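Local coordinates for proton-dependent oligopeptide transporter family protein (Xanthomonas campestris, PDB 6EI3) that probably couples the inward movement of protons to the uptake of small peptides, as a membrane transporter of the POT family in the Major Facilitator Superfamily, at residues L246-V249 with I250-M254; N335-L338 with V339-I343; A486-A489 with F490-A494. All coordinates share one frame; numbering follows the deposited sequence.

Overall arrangement
Three local contacts, each a short run of nine residues, wholly helical in contacts 2 and 3, follow one another along the chain; since the two segments in each are contiguous, none closes a long loop, and none is enclosed by or crosses another. Contact 1 opens helix 248-270, consistent with one arm of the extra helical hairpin found in bacterial POT transporters, and packs on helices 40-60 and 430-456. Contact 2 lies early in helix 334-357 and meets helices 137-165 and 400-424. Contact 3 comes near the end of helix 471-495, beside helices 281-306 and 363-389. Contacts 1 and 2 lie on opposite sides of the chain's centre, with centres about 34 Å apart. All three touch bound monoacylglycerol.

Contact 1. Residues L246-V249 with I250-M254; sequences LGLV and ICLCM. With 78M ((2S)-2,3-dihydroxypropyl(7Z)-pentadec-7-enoate), chain H; 78M ((2S)-2,3-dihydroxypropyl(7Z)-pentadec-7-enoate), chain G.
Leu-246 and Ile-250 meet through a water where the chain turns into helix 248-270. The Leu-246 carbonyl accepts from the water, which accepts in turn from Ile-250 N at 3.1 Å, so it bridges a pair that a continuous helix would join directly. Gly-247 is the N-cap, and its positive phi (91°) suits glycine. Direct bonding then takes over: Cys-251 N to Gly-247 O (3.3 Å), Leu-252 N to Leu-248 O (2.9 Å) and Cys-253 N to Val-249 O.

Apolar contacts cover two sides of this turn. On one, Leu-246 crosses Ile-250 and Met-254 at about right angles, with Leu-246 CB 3.9 Å from Ile-250 CG2 and Leu-246 CD1 3.8 Å from Met-254 SD. On the other, Leu-248 has CG anti to the backbone N (chi1 -171°), which swings the branch down the helix until its CG is 3.7 Å from Leu-252 CD1.

Monoacylglycerol chains complete the lipid-lined side: C9 of the lipid whose ester carbonyl O1 lies beside Gly-247 CA is 3.8 Å from Val-249 CG2. Val-249 and Cys-253, compact enough to fit between lipid and protein, also pack on helix 40-60, while Leu-246 and Ile-250 rest against helix 430-456.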
# COMPACT_ATOMS: atom_id res chain seq x y z
N LEU A 246 -2.12 -0.39 23.00
CA LEU A 246 -2.03 -0.68 21.56
C LEU A 246 -0.85 -0.04 20.83
O LEU A 246 -0.47 -0.52 19.77
CB LEU A 246 -3.35 -0.32 20.84
CG LEU A 246 -4.61 -1.13 21.21
CD1 LEU A 246 -5.86 -0.48 20.65
CD2 LEU A 246 -4.52 -2.56 20.71
N GLY A 247 -0.30 1.04 21.37
CA GLY A 247 0.77 1.79 20.72
C GLY A 247 0.18 2.90 19.87
O GLY A 247 -0.96 2.76 19.39
N LEU A 248 0.93 4.00 19.68
CA LEU A 248 0.48 5.18 18.93
C LEU A 248 0.07 4.90 17.47
O LEU A 248 -0.96 5.42 17.03
CB LEU A 248 1.54 6.30 18.98
CG LEU A 248 1.15 7.70 18.43
CD1 LEU A 248 -0.09 8.28 19.12
CD2 LEU A 248 2.31 8.67 18.56
N VAL A 249 0.87 4.10 16.72
CA VAL A 249 0.58 3.80 15.30
C VAL A 249 -0.81 3.15 15.14
O VAL A 249 -1.57 3.59 14.28
CB VAL A 249 1.71 3.01 14.59
CG1 VAL A 249 1.34 2.69 13.13
CG2 VAL A 249 3.03 3.79 14.64
N ILE A 250 -1.15 2.15 15.98
CA ILE A 250 -2.47 1.51 15.90
C ILE A 250 -3.58 2.52 16.22
O ILE A 250 -4.55 2.61 15.47
CB ILE A 250 -2.57 0.24 16.78
CG1 ILE A 250 -1.79 -0.92 16.12
CG2 ILE A 250 -4.03 -0.16 17.05
CD1 ILE A 250 -1.55 -2.18 17.06
N CYS A 251 -3.39 3.31 17.30
CA CYS A 251 -4.38 4.30 17.71
C CYS A 251 -4.66 5.33 16.65
O CYS A 251 -5.83 5.63 16.43
CB CYS A 251 -4.00 4.95 19.04
SG CYS A 251 -3.93 3.78 20.41
N LEU A 252 -3.61 5.87 16.01
CA LEU A 252 -3.75 6.87 14.94
C LEU A 252 -4.51 6.28 13.74
O LEU A 252 -5.33 6.98 13.15
CB LEU A 252 -2.37 7.42 14.52
CG LEU A 252 -1.68 8.41 15.49
CD1 LEU A 252 -0.22 8.62 15.08
CD2 LEU A 252 -2.40 9.76 15.54
N CYS A 253 -4.26 4.98 13.42
CA CYS A 253 -4.92 4.25 12.33
C CYS A 253 -6.35 3.93 12.61
O CYS A 253 -7.14 4.00 11.68
CB CYS A 253 -4.15 2.98 11.98
SG CYS A 253 -2.63 3.29 11.08
N MET A 254 -6.68 3.50 13.84
CA MET A 254 -8.06 3.19 14.22
C MET A 254 -8.88 4.47 14.13
O MET A 254 -10.00 4.44 13.64
CB MET A 254 -8.14 2.60 15.64
CG MET A 254 -7.56 1.20 15.74
SD MET A 254 -7.63 0.57 17.43
CE MET A 254 -9.25 -0.15 17.43
O21 78M H . 2.65 -4.02 25.65
C20 78M H . 2.12 -2.78 25.21
C18 78M H . 2.03 -2.71 23.70
O19 78M H . 1.35 -3.87 23.20
C17 78M H . 3.38 -2.58 23.03
O2 78M H . 3.84 -1.24 23.31
C1 78M H . 3.73 -0.30 22.35
O1 78M H . 3.28 -0.51 21.25
C2 78M H . 4.24 1.03 22.84
C3 78M H . 5.33 1.63 21.97
C4 78M H . 4.79 2.51 20.84
C5 78M H . 5.87 3.08 19.94
C6 78M H . 5.42 4.27 19.10
C7 78M H . 6.41 4.61 18.02
C8 78M H . 6.26 5.46 17.01
C9 78M H . 5.07 6.31 16.68
C10 78M H . 5.38 7.29 15.55
C11 78M H . 4.29 8.31 15.29
C12 78M H . 4.70 9.43 14.34
C13 78M H . 3.70 10.58 14.23
C15 78M H . 1.70 11.58 13.06
C14 78M H . 2.61 10.38 13.19
O21 78M G . 6.22 -2.75 20.40
C20 78M G . 7.02 -1.58 20.52
C18 78M G . 7.64 -1.23 19.19
O19 78M G . 8.70 -2.14 18.87
C17 78M G . 8.16 0.19 19.14
O2 78M G . 7.66 0.80 17.92
C1 78M G . 8.42 0.75 16.82
O1 78M G . 9.44 0.13 16.74
C2 78M G . 7.81 1.55 15.71
C3 78M G . 8.82 2.21 14.78
C4 78M G . 8.30 2.30 13.36
C5 78M G . 8.99 3.32 12.49
C6 78M G . 8.16 3.74 11.28
C7 78M G . 7.16 4.81 11.59
C8 78M G . 6.34 5.38 10.74
C9 78M G . 5.36 6.47 11.05
C10 78M G . 3.93 5.96 11.23
C11 78M G . 2.87 7.05 11.11
C12 78M G . 1.47 6.52 11.27
C13 78M G . 0.36 7.46 10.86
C15 78M G . -2.14 7.74 10.64
C14 78M G . -1.00 6.79 10.85
O HOH W 1 1.02 0.64 17.53

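Contact 2. Residues N335-L338 with V339-I343; sequences NPLL and VMLLI. With 78M ((2S)-2,3-dihydroxypropyl(7Z)-pentadec-7-enoate), chain N.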
# COMPACT_ATOMS: atom_id res chain seq x y z
N ASN A 335 8.01 -11.90 -6.68
CA ASN A 335 6.84 -11.08 -6.91
C ASN A 335 6.95 -10.23 -8.20
O ASN A 335 6.12 -10.45 -9.09
CB ASN A 335 6.50 -10.26 -5.69
CG ASN A 335 5.36 -9.33 -5.93
OD1 ASN A 335 5.52 -8.12 -5.89
ND2 ASN A 335 4.18 -9.88 -6.22
N PRO A 336 7.97 -9.34 -8.38
CA PRO A 336 8.06 -8.58 -9.65
C PRO A 336 8.29 -9.47 -10.88
O PRO A 336 7.79 -9.13 -11.95
CB PRO A 336 9.23 -7.62 -9.40
CG PRO A 336 10.07 -8.30 -8.36
CD PRO A 336 9.05 -8.92 -7.45
N LEU A 337 8.99 -10.62 -10.73
CA LEU A 337 9.16 -11.55 -11.86
C LEU A 337 7.78 -12.06 -12.30
O LEU A 337 7.48 -12.08 -13.49
CB LEU A 337 10.07 -12.75 -11.50
CG LEU A 337 10.13 -13.87 -12.55
CD1 LEU A 337 10.83 -13.43 -13.81
CD2 LEU A 337 10.75 -15.15 -12.00
N LEU A 338 6.95 -12.47 -11.32
CA LEU A 338 5.63 -13.01 -11.60
C LEU A 338 4.65 -11.94 -12.09
O LEU A 338 3.79 -12.24 -12.90
CB LEU A 338 5.08 -13.80 -10.40
CG LEU A 338 5.70 -15.17 -10.17
CD1 LEU A 338 5.54 -15.60 -8.72
CD2 LEU A 338 5.12 -16.22 -11.12
N VAL A 339 4.80 -10.69 -11.65
CA VAL A 339 3.96 -9.59 -12.14
C VAL A 339 4.27 -9.45 -13.67
O VAL A 339 3.35 -9.37 -14.49
CB VAL A 339 4.21 -8.25 -11.40
CG1 VAL A 339 3.59 -7.06 -12.16
CG2 VAL A 339 3.70 -8.28 -9.96
N MET A 340 5.56 -9.44 -14.03
CA MET A 340 5.99 -9.27 -15.43
C MET A 340 5.58 -10.42 -16.31
O MET A 340 5.32 -10.19 -17.49
CB MET A 340 7.50 -8.98 -15.54
CG MET A 340 7.85 -7.59 -15.05
SD MET A 340 9.60 -7.15 -15.20
CE MET A 340 10.37 -8.37 -14.10
N LEU A 341 5.46 -11.64 -15.76
CA LEU A 341 4.99 -12.78 -16.54
C LEU A 341 3.45 -12.80 -16.62
O LEU A 341 2.90 -13.06 -17.69
CB LEU A 341 5.48 -14.12 -15.91
CG LEU A 341 6.97 -14.46 -16.02
CD1 LEU A 341 7.30 -15.71 -15.22
CD2 LEU A 341 7.39 -14.66 -17.47
N LEU A 342 2.77 -12.56 -15.47
CA LEU A 342 1.31 -12.68 -15.32
C LEU A 342 0.50 -11.52 -15.88
O LEU A 342 -0.62 -11.77 -16.31
CB LEU A 342 0.88 -12.98 -13.87
CG LEU A 342 1.37 -14.34 -13.31
CD1 LEU A 342 1.11 -14.44 -11.80
CD2 LEU A 342 0.77 -15.53 -14.09
N ILE A 343 1.02 -10.28 -15.88
CA ILE A 343 0.32 -9.15 -16.52
C ILE A 343 0.06 -9.53 -18.03
O ILE A 343 -1.11 -9.64 -18.40
CB ILE A 343 1.02 -7.76 -16.30
CG1 ILE A 343 0.78 -7.20 -14.85
CG2 ILE A 343 0.68 -6.72 -17.39
CD1 ILE A 343 -0.59 -6.65 -14.51
O21 78M N . 6.85 -14.76 -22.00
C20 78M N . 6.38 -14.84 -23.34
C18 78M N . 7.42 -14.35 -24.31
O19 78M N . 7.70 -12.96 -24.08
C17 78M N . 7.05 -14.59 -25.76
O2 78M N . 5.94 -13.71 -26.05
C1 78M N . 6.07 -12.82 -27.04
O1 78M N . 7.06 -12.70 -27.72
C2 78M N . 4.82 -12.00 -27.21
C3 78M N . 4.78 -10.76 -26.32
C4 78M N . 4.36 -11.06 -24.88
C5 78M N . 4.37 -9.86 -23.94
C6 78M N . 5.76 -9.41 -23.44
C7 78M N . 6.42 -10.37 -22.49
C8 78M N . 6.55 -10.20 -21.19
C9 78M N . 7.22 -11.14 -20.23
C10 78M N . 8.30 -10.43 -19.43
C11 78M N . 9.15 -11.36 -18.58
C12 78M N . 10.25 -10.64 -17.79
C13 78M N . 11.26 -11.56 -17.11
C15 78M N . 13.22 -13.16 -17.39
C14 78M N . 12.33 -12.12 -18.04
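Met-340 folds back over the carbonyl of Pro-336, one turn earlier in helix 334-357, a membrane helix of this Major Facilitator fold. Its CB lies near both Pro-336 O and Leu-337 O. CG, anti to the carbonyl carbon (chi1 -71°), comes 3.5 Å from Pro-336 O; the chain then runs extended to SD, and a bend at chi3 (-63°) returns CE to 3.4 Å from that same oxygen. An unbranched, flexible thioether suits this curl. The oxygen is also the acceptor for Met-340 N at 3.1 Å. Proline fits here because the first turn of a helix has N-H groups that need no partner within it.

Similar backbone bonds join Val-339 to Asn-335, Leu-341 to Leu-337 and Leu-342 to Leu-338. Leu-337 and Leu-341 face lipid: Leu-337 CD1 lies 3.8 Å from C13 of a monoacylglycerol, and Leu-341 CD2 is 3.9 Å from its C11. Behind them, Pro-336 and Met-340 touch Asn-149 of helix 137-165.

The buried amide of Asn-335 is held by helix 400-424, since its ND2 bonds to both Glu-410 OE1 and Thr-407 OG1. The Asn-335 side chain runs obliquely across that of Val-339, with ND2 4.1 Å from Val-339 CG2.

Contact 3. Residues A486-A489 with F490-A494; sequences AALA and FGLYA. With 78M ((2S)-2,3-dihydroxypropyl(7Z)-pentadec-7-enoate), chain C; 78M ((2S)-2,3-dihydroxypropyl(7Z)-pentadec-7-enoate), chain O; 78M ((2S)-2,3-dihydroxypropyl(7Z)-pentadec-7-enoate), chain J.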
# COMPACT_ATOMS: atom_id res chain seq x y z
N ALA A 486 -13.46 -11.81 3.11
CA ALA A 486 -13.39 -10.53 2.38
C ALA A 486 -13.83 -10.74 0.96
O ALA A 486 -14.60 -9.92 0.47
CB ALA A 486 -11.97 -9.99 2.41
N ALA A 487 -13.40 -11.84 0.30
CA ALA A 487 -13.79 -12.18 -1.07
C ALA A 487 -15.30 -12.33 -1.16
O ALA A 487 -15.91 -11.81 -2.10
CB ALA A 487 -13.12 -13.48 -1.50
N LEU A 488 -15.89 -13.00 -0.16
CA LEU A 488 -17.33 -13.21 -0.07
C LEU A 488 -18.06 -11.87 0.09
O LEU A 488 -18.99 -11.61 -0.65
CB LEU A 488 -17.69 -14.21 1.07
CG LEU A 488 -19.19 -14.42 1.35
CD1 LEU A 488 -19.89 -15.10 0.18
CD2 LEU A 488 -19.42 -15.21 2.64
N ALA A 489 -17.60 -11.01 1.03
CA ALA A 489 -18.23 -9.69 1.28
C ALA A 489 -18.09 -8.80 0.05
O ALA A 489 -19.07 -8.21 -0.38
CB ALA A 489 -17.63 -9.03 2.51
N PHE A 490 -16.90 -8.79 -0.57
CA PHE A 490 -16.66 -8.04 -1.81
C PHE A 490 -17.63 -8.49 -2.92
O PHE A 490 -18.26 -7.65 -3.54
CB PHE A 490 -15.20 -8.21 -2.30
CG PHE A 490 -14.82 -7.28 -3.42
CD1 PHE A 490 -15.14 -7.58 -4.74
CD2 PHE A 490 -14.13 -6.10 -3.16
CE1 PHE A 490 -14.82 -6.69 -5.78
CE2 PHE A 490 -13.79 -5.22 -4.20
CZ PHE A 490 -14.13 -5.53 -5.50
N GLY A 491 -17.73 -9.79 -3.14
CA GLY A 491 -18.58 -10.39 -4.17
C GLY A 491 -20.05 -10.07 -4.04
O GLY A 491 -20.73 -9.86 -5.05
N LEU A 492 -20.54 -10.03 -2.78
CA LEU A 492 -21.95 -9.72 -2.52
C LEU A 492 -22.23 -8.24 -2.78
O LEU A 492 -23.27 -7.91 -3.33
CB LEU A 492 -22.37 -10.14 -1.10
CG LEU A 492 -22.38 -11.67 -0.81
CD1 LEU A 492 -22.34 -11.94 0.69
CD2 LEU A 492 -23.59 -12.35 -1.43
N TYR A 493 -21.26 -7.37 -2.44
CA TYR A 493 -21.36 -5.93 -2.71
C TYR A 493 -21.28 -5.68 -4.24
O TYR A 493 -22.11 -4.95 -4.78
CB TYR A 493 -20.26 -5.14 -1.96
CG TYR A 493 -20.41 -3.65 -2.16
CD1 TYR A 493 -21.34 -2.92 -1.42
CD2 TYR A 493 -19.71 -2.98 -3.16
CE1 TYR A 493 -21.53 -1.55 -1.64
CE2 TYR A 493 -19.89 -1.62 -3.40
CZ TYR A 493 -20.78 -0.90 -2.62
OH TYR A 493 -20.94 0.44 -2.86
N ALA A 494 -20.31 -6.33 -4.92
CA ALA A 494 -20.07 -6.27 -6.36
C ALA A 494 -21.31 -6.69 -7.15
O ALA A 494 -21.64 -6.05 -8.14
CB ALA A 494 -18.88 -7.14 -6.75
O21 78M C . -22.06 -13.78 -10.79
C20 78M C . -22.23 -13.22 -9.49
C18 78M C . -21.77 -14.18 -8.42
O19 78M C . -22.56 -15.37 -8.47
C17 78M C . -21.83 -13.58 -7.03
O2 78M C . -21.26 -14.60 -6.18
C1 78M C . -20.68 -14.22 -5.03
O1 78M C . -20.62 -13.08 -4.66
C2 78M C . -20.16 -15.40 -4.26
C3 78M C . -18.85 -15.15 -3.53
C4 78M C . -17.65 -15.02 -4.45
C5 78M C . -16.53 -16.03 -4.22
C6 78M C . -15.76 -15.85 -2.91
C7 78M C . -14.64 -16.83 -2.74
C8 78M C . -14.58 -17.85 -1.91
C9 78M C . -15.64 -18.31 -0.94
C10 78M C . -15.32 -17.94 0.50
C11 78M C . -16.43 -18.30 1.49
C12 78M C . -16.15 -17.88 2.93
C13 78M C . -15.24 -18.82 3.72
C15 78M C . -13.82 -19.16 5.79
C14 78M C . -14.88 -18.32 5.11
O21 78M O . -23.20 1.35 -1.64
C20 78M O . -22.76 2.61 -1.17
C18 78M O . -22.52 2.58 0.33
O19 78M O . -23.72 2.20 1.01
C17 78M O . -22.03 3.91 0.85
O2 78M O . -21.42 3.62 2.14
C1 78M O . -20.64 4.56 2.68
O1 78M O . -20.53 5.68 2.26
C2 78M O . -19.90 4.02 3.88
C3 78M O . -18.39 4.03 3.70
C4 78M O . -17.71 2.78 4.26
C5 78M O . -16.78 3.03 5.44
C6 78M O . -15.39 3.56 5.06
C7 78M O . -14.34 2.50 5.16
C8 78M O . -13.37 2.43 6.06
C9 78M O . -12.33 1.35 6.14
C10 78M O . -12.81 0.18 7.01
C11 78M O . -12.57 -1.19 6.40
C12 78M O . -13.62 -2.22 6.81
C13 78M O . -13.54 -3.57 6.11
C15 78M O . -12.65 -5.92 6.16
C14 78M O . -12.49 -4.51 6.66
O21 78M J . -23.65 -8.90 -13.36
C20 78M J . -22.84 -8.37 -12.32
C18 78M J . -22.23 -9.47 -11.49
O19 78M J . -23.27 -10.30 -10.96
C17 78M J . -21.37 -8.94 -10.37
O2 78M J . -20.84 -10.09 -9.66
C1 78M J . -19.55 -10.07 -9.32
O1 78M J . -18.78 -9.21 -9.64
C2 78M J . -19.19 -11.27 -8.47
C3 78M J . -17.84 -11.87 -8.82
C4 78M J . -17.68 -13.31 -8.39
C5 78M J . -16.49 -13.98 -9.05
C6 78M J . -16.16 -15.37 -8.52
C7 78M J . -15.09 -16.04 -9.34
C8 78M J . -14.26 -17.01 -8.98
C9 78M J . -14.17 -17.70 -7.64
C10 78M J . -12.97 -17.24 -6.80
C11 78M J . -11.62 -17.87 -7.16
C12 78M J . -11.35 -19.26 -6.60
C13 78M J . -11.28 -19.35 -5.08
C15 78M J . -11.54 -20.80 -3.03
C14 78M J . -11.26 -20.76 -4.52
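Phe-490 N gives its hydrogen to Ala-486 O at 2.8 Å, one bond in the run that continues through these residues. Gly-491 N then bonds to Ala-487 O (2.9 Å), Leu-492 N to Leu-488 O (3.1 Å) and Tyr-493 N to Ala-489 O, while Ala-494 N satisfies Phe-490 O. Every carbonyl from Ala-486 to Phe-490 therefore has its i+4 donor.

The polar end of a side chain finds its partner in lipid. Tyr-493 has CG anti to the backbone N (chi1 -176°), which carries the ring out from the helix, and its OH shares a 2.7 Å hydrogen bond with O21 of a monoacylglycerol; either oxygen could be the donor. O21 lies in the plane of the ring, at its edge. The ester carbonyl of a second lipid presses on Gly-491, its O1 being 3.1 Å from Gly-491 C, an approach that glycine permits by having no CB. One turn earlier, the small Ala-487 lets the acyl chain lie close, with CB 3.8 Å from C6.

Leu-488 and Leu-492 run side by side, pointing the same way, their CD1 atoms 4.0 Å apart, as suits branched residues facing lipid. Phe-490 turns inward onto Met-367, Thr-368 and Ile-371 of helix 363-389. The pattern is that of a membrane-spanning helix of the Major Facilitator fold: a polar backbone satisfied by i+4 hydrogen bonds within a sheath of mostly apolar side chains, one face on protein, another on acyl chains, and a tyrosine hydroxyl meeting a glycerol headgroup.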